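PDB 6BAF: photoreceptor-histidine kinase BphP from Stigmatella aurantiaca DW4/3-1, which probably senses red and far-red light through a bound biliverdin-type tetrapyrrole and signals as a histidine kinase in the control of cell development. Local coordinates for residues L23-L28 with G102-E107; H98-R103 with D231-V236. One frame throughout, in Å; residues are numbered along the deposited sequence. Where two conformers were deposited one is given.

Contact 1: residues L23-L28 with G102-E107; sequences LSEPGL and GRLILE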
loop_
_atom_site.group_PDB
_atom_site.type_symbol
_atom_site.label_atom_id
_atom_site.label_comp_id
_atom_site.label_asym_id
_atom_site.label_seq_id
_atom_site.Cartn_x
_atom_site.Cartn_y
_atom_site.Cartn_z
ATOM N N LEU A 23 7.900 -11.641 -25.823
ATOM C CA LEU A 23 8.514 -10.525 -26.530
ATOM C C LEU A 23 10.016 -10.732 -26.632
ATOM O O LEU A 23 10.678 -11.076 -25.636
ATOM C CB LEU A 23 8.251 -9.208 -25.793
ATOM C CG LEU A 23 6.801 -8.836 -25.470
ATOM C CD1 LEU A 23 6.805 -7.551 -24.646
ATOM C CD2 LEU A 23 6.081 -8.597 -26.716
ATOM N N SER A 24 10.579 -10.481 -27.813
ATOM C CA SER A 24 12.032 -10.583 -27.848
ATOM C C SER A 24 12.661 -9.357 -27.195
ATOM O O SER A 24 12.047 -8.297 -27.087
ATOM C CB SER A 24 12.546 -10.678 -29.284
ATOM O OG SER A 24 12.305 -9.434 -29.935
ATOM N N GLU A 25 13.932 -9.480 -26.860
ATOM C CA GLU A 25 14.659 -8.361 -26.291
ATOM C C GLU A 25 15.929 -8.183 -27.081
ATOM O O GLU A 25 16.684 -9.146 -27.227
ATOM C CB GLU A 25 14.989 -8.639 -24.827
ATOM C CG GLU A 25 13.783 -9.162 -24.025
ATOM C CD GLU A 25 14.156 -9.512 -22.580
ATOM O OE1 GLU A 25 14.465 -10.711 -22.299
ATOM O OE2 GLU A 25 14.172 -8.580 -21.740
ATOM N N PRO A 26 16.237 -6.944 -27.500
ATOM C CA PRO A 26 15.554 -5.695 -27.107
ATOM C C PRO A 26 14.443 -5.280 -28.015
ATOM O O PRO A 26 13.801 -4.238 -27.790
ATOM C CB PRO A 26 16.672 -4.648 -27.176
ATOM C CG PRO A 26 17.531 -5.139 -28.321
ATOM C CD PRO A 26 17.551 -6.679 -28.119
ATOM N N GLY A 27 14.207 -6.063 -29.058
ATOM C CA GLY A 27 13.347 -5.514 -30.091
ATOM C C GLY A 27 11.867 -5.597 -29.832
ATOM O O GLY A 27 11.113 -4.979 -30.581
ATOM N N LEU A 28 11.418 -6.391 -28.841
ATOM C CA LEU A 28 9.982 -6.514 -28.527
ATOM C C LEU A 28 9.190 -7.038 -29.711
ATOM O O LEU A 28 8.050 -6.618 -29.954
ATOM C CB LEU A 28 9.383 -5.183 -28.040
ATOM C CG LEU A 28 10.151 -4.572 -26.847
ATOM C CD1 LEU A 28 9.537 -3.218 -26.463
ATOM C CD2 LEU A 28 10.272 -5.537 -25.637
ATOM N N GLY A 102 15.205 -16.675 -19.620
ATOM C CA GLY A 102 15.575 -16.059 -20.871
ATOM C C GLY A 102 14.439 -15.489 -21.698
ATOM O O GLY A 102 14.711 -14.924 -22.765
ATOM N N ARG A 103 13.185 -15.543 -21.239
ATOM C CA ARG A 103 12.108 -14.982 -22.034
ATOM C C ARG A 103 11.436 -13.837 -21.285
ATOM O O ARG A 103 11.418 -13.776 -20.048
ATOM C CB ARG A 103 11.085 -16.067 -22.453
ATOM C CG ARG A 103 11.737 -17.315 -23.155
ATOM C CD ARG A 103 11.561 -17.493 -24.713
ATOM N NE ARG A 103 11.457 -16.268 -25.525
ATOM C CZ ARG A 103 11.502 -16.199 -26.874
ATOM N NH1 ARG A 103 11.689 -17.310 -27.650
ATOM N NH2 ARG A 103 11.368 -14.995 -27.442
ATOM N N LEU A 104 10.912 -12.897 -22.063
ATOM C CA LEU A 104 10.173 -11.744 -21.551
ATOM C C LEU A 104 8.698 -12.007 -21.831
ATOM O O LEU A 104 8.266 -12.019 -22.991
ATOM C CB LEU A 104 10.634 -10.452 -22.225
ATOM C CG LEU A 104 10.414 -9.047 -21.667
ATOM C CD1 LEU A 104 10.242 -8.002 -22.752
ATOM C CD2 LEU A 104 9.434 -8.874 -20.496
ATOM N N ILE A 105 7.927 -12.229 -20.778
ATOM C CA ILE A 105 6.530 -12.620 -20.889
ATOM C C ILE A 105 5.677 -11.446 -20.441
ATOM O O ILE A 105 5.901 -10.889 -19.356
ATOM C CB ILE A 105 6.235 -13.866 -20.041
ATOM C CG1 ILE A 105 7.046 -15.049 -20.568
ATOM C CG2 ILE A 105 4.717 -14.107 -20.000
ATOM C CD1 ILE A 105 7.009 -16.299 -19.709
ATOM N N LEU A 106 4.704 -11.073 -21.264
ATOM C CA LEU A 106 3.790 -9.981 -20.956
ATOM C C LEU A 106 2.385 -10.565 -20.898
ATOM O O LEU A 106 1.906 -11.153 -21.881
ATOM C CB LEU A 106 3.903 -8.866 -22.001
ATOM C CG LEU A 106 2.835 -7.776 -21.986
ATOM C CD1 LEU A 106 2.899 -6.972 -20.667
ATOM C CD2 LEU A 106 3.003 -6.858 -23.214
ATOM N N GLU A 107 1.755 -10.482 -19.725
ATOM C CA GLU A 107 0.381 -10.933 -19.547
ATOM C C GLU A 107 -0.549 -9.739 -19.480
ATOM O O GLU A 107 -0.232 -8.729 -18.834
ATOM C CB GLU A 107 0.265 -11.795 -18.290
ATOM C CG GLU A 107 1.066 -13.049 -18.557
ATOM C CD GLU A 107 1.094 -14.004 -17.419
ATOM O OE1 GLU A 107 1.715 -13.674 -16.355
ATOM O OE2 GLU A 107 0.494 -15.098 -17.596
HETATM O O HOH W 1 11.705 -13.275 -24.923
HETATM O O HOH W 2 14.220 -12.788 -24.256
#
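The guanidinium of Arg103 turns its edge to residues 23-28: Leu23 O and Ser24 CA both lie near its plane, with NH2 4.4 Å from Leu23 O, and water 1 is held at that edge as well. The carboxylate of Glu25 behaves differently and packs against Leu104, whose CB lies 3.7 Å from Glu25 CD. Here the two side chains cross at about a right angle. Glu25 reaches this place because its chain runs extended from CG to CD (chi2 177°), which also lets OE2 form a salt bridge with Arg99 while OE1 takes a hydrogen bond from water 2, itself a donor to Gly102 O.

Strands 19-23 and 103-110 are antiparallel neighbours in the central sheet of the PAS fold, and the contact lies where they part. Leu23 N donates to Leu104 O at 2.9 Å in a nearly straight bond (164°). The return link is made by solvent: water 1 accepts from Leu104 N at 3.0 Å and donates a hydrogen bond to Leu23 O. In the Arg103 conformer described, NE also donates to this water. Beyond Leu23 the chain curls into a loop fastened by Leu28 N to Ser24 O and leads on to strand 30-34.

On the sheet face that carries Leu23 and Leu104, the apolar branches gather on one methyl. Leu104 CD1 is 3.8 Å from Leu23 CB and equally far from Leu28 CD2, the two leucines approaching it at a slant. Leu23 CD1 reaches further along the strand to Leu106 CD2, at 4.1 Å, while Leu69 of helix 59-69 packs against both Leu23 and Leu28.

Contact 2: residues H98-R103 with D231-V236; sequences HRHQGR and DLSFSV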
loop_
_atom_site.group_PDB
_atom_site.type_symbol
_atom_site.label_atom_id
_atom_site.label_comp_id
_atom_site.label_asym_id
_atom_site.label_seq_id
_atom_site.Cartn_x
_atom_site.Cartn_y
_atom_site.Cartn_z
ATOM N N HIS A 98 7.258 -10.107 -16.865
ATOM C CA HIS A 98 8.368 -10.656 -16.103
ATOM C C HIS A 98 9.342 -11.333 -17.067
ATOM O O HIS A 98 8.999 -11.642 -18.207
ATOM C CB HIS A 98 7.900 -11.646 -15.005
ATOM C CG HIS A 98 7.438 -12.974 -15.523
ATOM N ND1 HIS A 98 6.182 -13.165 -16.068
ATOM C CD2 HIS A 98 8.058 -14.183 -15.570
ATOM C CE1 HIS A 98 6.056 -14.428 -16.446
ATOM N NE2 HIS A 98 7.181 -15.066 -16.164
ATOM N N ARG A 99 10.574 -11.528 -16.593
ATOM C CA ARG A 99 11.607 -12.281 -17.270
ATOM C C ARG A 99 11.818 -13.586 -16.528
ATOM O O ARG A 99 11.948 -13.588 -15.302
ATOM C CB ARG A 99 12.909 -11.493 -17.321
ATOM C CG ARG A 99 12.756 -10.183 -18.088
ATOM C CD ARG A 99 14.117 -9.510 -18.270
ATOM N NE ARG A 99 13.979 -8.313 -19.080
ATOM C CZ ARG A 99 13.771 -7.105 -18.573
ATOM N NH1 ARG A 99 13.690 -6.949 -17.256
ATOM N NH2 ARG A 99 13.621 -6.070 -19.367
ATOM N N HIS A 100 11.868 -14.693 -17.268
ATOM C CA HIS A 100 12.177 -15.971 -16.654
ATOM C C HIS A 100 12.721 -16.901 -17.726
ATOM O O HIS A 100 12.175 -16.963 -18.842
ATOM C CB HIS A 100 10.937 -16.577 -15.989
ATOM C CG HIS A 100 11.186 -17.901 -15.329
ATOM N ND1 HIS A 100 12.125 -18.074 -14.330
ATOM C CD2 HIS A 100 10.595 -19.111 -15.500
ATOM C CE1 HIS A 100 12.106 -19.331 -13.916
ATOM N NE2 HIS A 100 11.192 -19.983 -14.614
ATOM N N GLN A 101 13.783 -17.625 -17.382
ATOM C CA GLN A 101 14.443 -18.570 -18.298
ATOM C C GLN A 101 14.748 -17.920 -19.645
ATOM O O GLN A 101 14.542 -18.512 -20.700
ATOM C CB GLN A 101 13.604 -19.830 -18.500
ATOM C CG GLN A 101 13.324 -20.611 -17.212
ATOM C CD GLN A 101 14.548 -21.334 -16.694
ATOM O OE1 GLN A 101 15.540 -21.462 -17.400
ATOM N NE2 GLN A 101 14.482 -21.820 -15.457
ATOM N N GLY A 102 15.205 -16.675 -19.620
ATOM C CA GLY A 102 15.575 -16.059 -20.871
ATOM C C GLY A 102 14.439 -15.489 -21.698
ATOM O O GLY A 102 14.711 -14.924 -22.765
ATOM N N ARG A 103 13.185 -15.543 -21.239
ATOM C CA ARG A 103 12.108 -14.982 -22.034
ATOM C C ARG A 103 11.436 -13.837 -21.285
ATOM O O ARG A 103 11.418 -13.776 -20.048
ATOM C CB ARG A 103 11.085 -16.067 -22.453
ATOM C CG ARG A 103 11.737 -17.315 -23.155
ATOM C CD ARG A 103 11.561 -17.493 -24.713
ATOM N NE ARG A 103 11.457 -16.268 -25.525
ATOM C CZ ARG A 103 11.502 -16.199 -26.874
ATOM N NH1 ARG A 103 11.689 -17.310 -27.650
ATOM N NH2 ARG A 103 11.368 -14.995 -27.442
ATOM N N ASP A 231 8.302 -21.954 -20.208
ATOM C CA ASP A 231 8.257 -22.123 -18.765
ATOM C C ASP A 231 7.349 -21.033 -18.196
ATOM O O ASP A 231 7.694 -19.835 -18.231
ATOM C CB ASP A 231 9.663 -22.050 -18.180
ATOM C CG ASP A 231 9.684 -22.346 -16.702
ATOM O OD1 ASP A 231 8.687 -22.020 -15.991
ATOM O OD2 ASP A 231 10.692 -22.904 -16.235
ATOM N N LEU A 232 6.196 -21.441 -17.662
ATOM C CA LEU A 232 5.173 -20.491 -17.210
ATOM C C LEU A 232 5.136 -20.366 -15.685
ATOM O O LEU A 232 4.159 -19.844 -15.129
ATOM C CB LEU A 232 3.814 -20.916 -17.754
ATOM C CG LEU A 232 3.686 -20.784 -19.277
ATOM C CD1 LEU A 232 2.367 -21.326 -19.742
ATOM C CD2 LEU A 232 3.801 -19.307 -19.698
ATOM N N SER A 233 6.179 -20.847 -15.003
ATOM C CA SER A 233 6.291 -20.790 -13.553
ATOM C C SER A 233 5.837 -19.468 -12.938
ATOM O O SER A 233 5.168 -19.498 -11.908
ATOM C CB SER A 233 7.736 -21.057 -13.108
ATOM O OG SER A 233 8.118 -22.381 -13.429
ATOM N N PHE A 234 6.195 -18.316 -13.519
ATOM C CA PHE A 234 5.896 -17.017 -12.915
ATOM C C PHE A 234 4.785 -16.294 -13.636
ATOM O O PHE A 234 4.616 -15.079 -13.468
ATOM C CB PHE A 234 7.153 -16.153 -12.844
ATOM C CG PHE A 234 8.128 -16.686 -11.872
ATOM C CD1 PHE A 234 7.931 -16.491 -10.510
ATOM C CD2 PHE A 234 9.174 -17.474 -12.292
ATOM C CE1 PHE A 234 8.810 -17.020 -9.591
ATOM C CE2 PHE A 234 10.056 -18.010 -11.381
ATOM C CZ PHE A 234 9.881 -17.791 -10.029
ATOM N N SER A 235 4.022 -17.016 -14.447
ATOM C CA SER A 235 2.936 -16.416 -15.205
ATOM C C SER A 235 1.616 -16.577 -14.454
ATOM O O SER A 235 1.288 -17.676 -13.964
ATOM C CB SER A 235 2.879 -17.071 -16.583
ATOM O OG SER A 235 1.553 -17.050 -17.064
ATOM N N VAL A 236 0.865 -15.480 -14.338
ATOM C CA VAL A 236 -0.375 -15.528 -13.561
ATOM C C VAL A 236 -1.477 -16.221 -14.355
ATOM O O VAL A 236 -2.440 -16.732 -13.768
ATOM C CB VAL A 236 -0.812 -14.105 -13.137
ATOM C CG1 VAL A 236 0.386 -13.311 -12.619
ATOM C CG2 VAL A 236 -1.373 -13.342 -14.301
HETATM O O HOH W 3 7.086 -17.842 -16.215
HETATM O O HOH W 4 10.061 -18.773 -19.670
#
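A tight beta hairpin of the PAS domain, closed by a type I' turn from His100 to Arg103, here meets the long GAF-domain loop that carries residues 231-236. Phe234 and His100 form a T-shaped pair: the phenyl edge, at CD2 and CE2, points into one face of the imidazole, with centroids 4.8 Å apart and planes at 76°. Gln101 CG lies against the opposite imidazole face, so the ring is held between the two. His100 has its CG anti to the backbone N (chi1 -180°), which carries the ring out to the loop, and Asp231 OD1 lies in the ring plane at its edge.

That carboxylate stands almost perpendicular to the imidazole. Its OD1 is gripped twice from its own loop, by Ser233 OG at 2.6 Å, on the syn lone pair, and by Ser233 N at 2.9 Å, closing an Asx turn. Two bonds from within the loop thus fix the rotation of the carboxylate that the His100 edge meets.

His98 adds a second ring, with Phe234 O 3.4 Å above its plane near the rim, while Phe234 CB approaches His98 CD2 at 3.5 Å. Water 3, in the plane at the His98 edge, bonds to NE2, Asp231 O and Phe234 N; water 4 bridges His100 O and Asp231 O. Leu232, whose side chain points away from the hairpin, shares a backbone hydrogen bond with His9 of the N-terminal segment, as would be expected near the phytochrome knot, in which a GAF lasso encircles the N-terminal chain.

Contacts 1 and 2 use successive strands of one hairpin, 90-100 and 103-110, and share Gly102 and Arg103 at its turn; their centres lie 10 Å apart. Contact 1 stays within the PAS domain and relies on buried leucines, with the Glu25 carboxylate and the waters on its more exposed side. Contact 2 joins PAS to GAF, is more open to solvent, with most of its touching residues partly exposed, and replaces aliphatic packing with imidazole rings, a phenyl edge and bridging waters. The two are tied directly: Leu104 CD2 packs 3.6 Å from His98 O, and Glu107 OE1 accepts from Val236 N, so both strands engage the loop 231-236.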